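Side-chain contact in type 3 secretion system chaperone YscE (Yersinia pestis, PDB 2P58), which acts with YscG as a cytoplasmic chaperone that keeps the needle protein YscF from polymerising before its secretion: residues A[29-34]-A[41-46]. Residues are numbered along the deposited sequence; the frame is centred on the assembly and turned at random.
Sequences KDMMRG and QVWQRE
Trp43 reaches from helix 37-60 across to the end of helix 10-30 and the type I turn from Asp30 to Arg33, and lays one face of its indole against Asp30 and Met31. Met31, a selenomethionine, runs antiparallel to it: its CG sits over the ring's periphery, 3.8 Å from Trp43 CE3. The extended chi2 (175°) carries SE past the five-membered ring, 5.5 Å from its centroid and 46° off the normal, an oblique Met-aromatic contact; the bend at chi3 (70°) then folds CE back to 4.1 Å from Trp43 CB. Met31 CA stands over the six-membered ring in a CH-pi contact, 4.3 Å from the centroid, while Asp30 CB covers the same face near CZ2. Asp30 O also lies over this face, 3.3 Å from Trp43 CH2, whereas Gly34 O sits at the ring edge, near its plane and 3.6 Å from CH2, where a weak C-H contact is possible. Tyr40 packs edge-to-face with Trp43, and its hydroxyl is hydrogen-bonded to Met31 O. Lys26 forms a salt bridge with Asp30 OD2; Arg33 offers OD1 only charge attraction, through its guanidinium face. The turn end of the helical hairpin is thus closed on Trp43 mainly by dispersion and CH-pi contacts, with the Asp30 charge balanced by Lys26 and Arg33 on its own side.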
loop_
_atom_site.group_PDB
_atom_site.type_symbol
_atom_site.label_atom_id
_atom_site.label_comp_id
_atom_site.label_asym_id
_atom_site.label_seq_id
_atom_site.Cartn_x
_atom_site.Cartn_y
_atom_site.Cartn_z
ATOM N N LYS A 29 -9.961 12.611 -23.268
ATOM C CA LYS A 29 -11.016 12.735 -24.290
ATOM C C LYS A 29 -12.395 12.850 -23.602
ATOM O O LYS A 29 -13.259 13.631 -24.031
ATOM C CB LYS A 29 -10.976 11.540 -25.245
ATOM C CG LYS A 29 -9.785 11.624 -26.174
ATOM C CD LYS A 29 -9.723 10.439 -27.149
ATOM C CE LYS A 29 -8.368 10.387 -27.880
ATOM N NZ LYS A 29 -8.171 9.007 -28.442
ATOM N N ASP A 30 -12.611 12.086 -22.530
ATOM C CA ASP A 30 -13.878 12.198 -21.805
ATOM C C ASP A 30 -14.012 13.618 -21.214
ATOM O O ASP A 30 -15.096 14.156 -21.120
ATOM C CB ASP A 30 -13.971 11.188 -20.632
ATOM C CG ASP A 30 -14.105 9.736 -21.097
ATOM O OD1 ASP A 30 -14.386 9.502 -22.291
ATOM O OD2 ASP A 30 -13.928 8.823 -20.252
HETATM N N MSE A 31 -12.902 14.222 -20.817
HETATM C CA MSE A 31 -12.952 15.551 -20.234
HETATM C C MSE A 31 -13.275 16.665 -21.250
HETATM O O MSE A 31 -13.414 17.839 -20.877
HETATM C CB MSE A 31 -11.640 15.843 -19.504
HETATM C CG MSE A 31 -11.407 14.887 -18.293
HETATM SE SE MSE A 31 -9.773 15.068 -17.427
HETATM C CE MSE A 31 -10.010 16.588 -16.697
HETATM N N MSE A 32 -13.365 16.298 -22.519
HETATM C CA MSE A 32 -13.718 17.285 -23.537
HETATM C C MSE A 32 -15.251 17.306 -23.712
HETATM O O MSE A 32 -15.816 18.158 -24.419
HETATM C CB MSE A 32 -13.009 16.943 -24.863
HETATM C CG MSE A 32 -11.521 17.328 -24.873
HETATM SE SE MSE A 32 -11.127 19.055 -24.408
HETATM C CE MSE A 32 -12.001 19.983 -25.862
ATOM N N ARG A 33 -15.931 16.389 -23.026
ATOM C CA ARG A 33 -17.379 16.266 -23.156
ATOM C C ARG A 33 -18.166 17.276 -22.374
ATOM O O ARG A 33 -19.355 17.470 -22.634
ATOM C CB ARG A 33 -17.857 14.885 -22.703
ATOM C CG ARG A 33 -17.436 13.757 -23.587
ATOM C CD ARG A 33 -17.704 12.415 -22.888
ATOM N NE ARG A 33 -17.203 11.312 -23.700
ATOM C CZ ARG A 33 -17.236 10.031 -23.346
ATOM N NH1 ARG A 33 -17.745 9.670 -22.171
ATOM N NH2 ARG A 33 -16.776 9.108 -24.191
ATOM N N GLY A 34 -17.525 17.890 -21.391
ATOM C CA GLY A 34 -18.228 18.841 -20.563
ATOM C C GLY A 34 -18.846 18.071 -19.409
ATOM O O GLY A 34 -18.772 16.837 -19.379
ATOM N N GLN A 41 -14.285 17.132 -10.682
ATOM C CA GLN A 41 -13.497 16.844 -9.486
ATOM C C GLN A 41 -13.118 15.376 -9.573
ATOM O O GLN A 41 -11.968 15.025 -9.284
ATOM C CB GLN A 41 -14.285 17.176 -8.208
ATOM C CG GLN A 41 -14.437 18.702 -8.087
ATOM C CD GLN A 41 -15.544 19.153 -7.172
ATOM O OE1 GLN A 41 -16.002 20.309 -7.253
ATOM N NE2 GLN A 41 -15.982 18.265 -6.285
ATOM N N VAL A 42 -14.049 14.536 -10.019
ATOM C CA VAL A 42 -13.798 13.105 -10.173
ATOM C C VAL A 42 -12.724 12.891 -11.242
ATOM O O VAL A 42 -11.719 12.210 -11.018
ATOM C CB VAL A 42 -15.098 12.332 -10.591
ATOM C CG1 VAL A 42 -14.783 10.862 -10.929
ATOM C CG2 VAL A 42 -16.120 12.396 -9.466
ATOM N N TRP A 43 -12.927 13.483 -12.415
ATOM C CA TRP A 43 -11.948 13.298 -13.490
ATOM C C TRP A 43 -10.554 13.846 -13.171
ATOM O O TRP A 43 -9.553 13.241 -13.577
ATOM C CB TRP A 43 -12.464 13.936 -14.785
ATOM C CG TRP A 43 -13.602 13.199 -15.443
ATOM C CD1 TRP A 43 -13.839 11.840 -15.436
ATOM C CD2 TRP A 43 -14.557 13.763 -16.345
ATOM N NE1 TRP A 43 -14.871 11.534 -16.287
ATOM C CE2 TRP A 43 -15.328 12.692 -16.865
ATOM C CE3 TRP A 43 -14.834 15.073 -16.769
ATOM C CZ2 TRP A 43 -16.359 12.886 -17.796
ATOM C CZ3 TRP A 43 -15.862 15.267 -17.693
ATOM C CH2 TRP A 43 -16.609 14.169 -18.195
ATOM N N GLN A 44 -10.468 14.987 -12.485
ATOM C CA GLN A 44 -9.173 15.570 -12.118
ATOM C C GLN A 44 -8.440 14.610 -11.174
ATOM O O GLN A 44 -7.234 14.412 -11.307
ATOM C CB GLN A 44 -9.328 16.922 -11.416
ATOM C CG GLN A 44 -8.002 17.571 -10.885
ATOM C CD GLN A 44 -7.544 17.104 -9.468
ATOM O OE1 GLN A 44 -8.347 16.969 -8.535
ATOM N NE2 GLN A 44 -6.232 16.897 -9.310
ATOM N N ARG A 45 -9.176 14.005 -10.249
ATOM C CA ARG A 45 -8.550 13.072 -9.308
ATOM C C ARG A 45 -7.992 11.877 -10.034
ATOM O O ARG A 45 -6.896 11.393 -9.716
ATOM C CB ARG A 45 -9.572 12.538 -8.301
ATOM C CG ARG A 45 -9.175 12.756 -6.870
ATOM C CD ARG A 45 -9.321 14.226 -6.561
ATOM N NE ARG A 45 -9.972 14.423 -5.263
ATOM C CZ ARG A 45 -10.695 15.488 -4.929
ATOM N NH1 ARG A 45 -10.891 16.488 -5.788
ATOM N NH2 ARG A 45 -11.230 15.553 -3.722
ATOM N N GLU A 46 -8.777 11.359 -10.972
ATOM C CA GLU A 46 -8.338 10.192 -11.721
ATOM C C GLU A 46 -7.154 10.548 -12.584
ATOM O O GLU A 46 -6.190 9.796 -12.665
ATOM C CB GLU A 46 -9.460 9.598 -12.608
ATOM C CG GLU A 46 -9.061 8.187 -13.019
ATOM C CD GLU A 46 -9.982 7.516 -14.006
ATOM O OE1 GLU A 46 -11.088 8.023 -14.244
ATOM O OE2 GLU A 46 -9.566 6.458 -14.539
#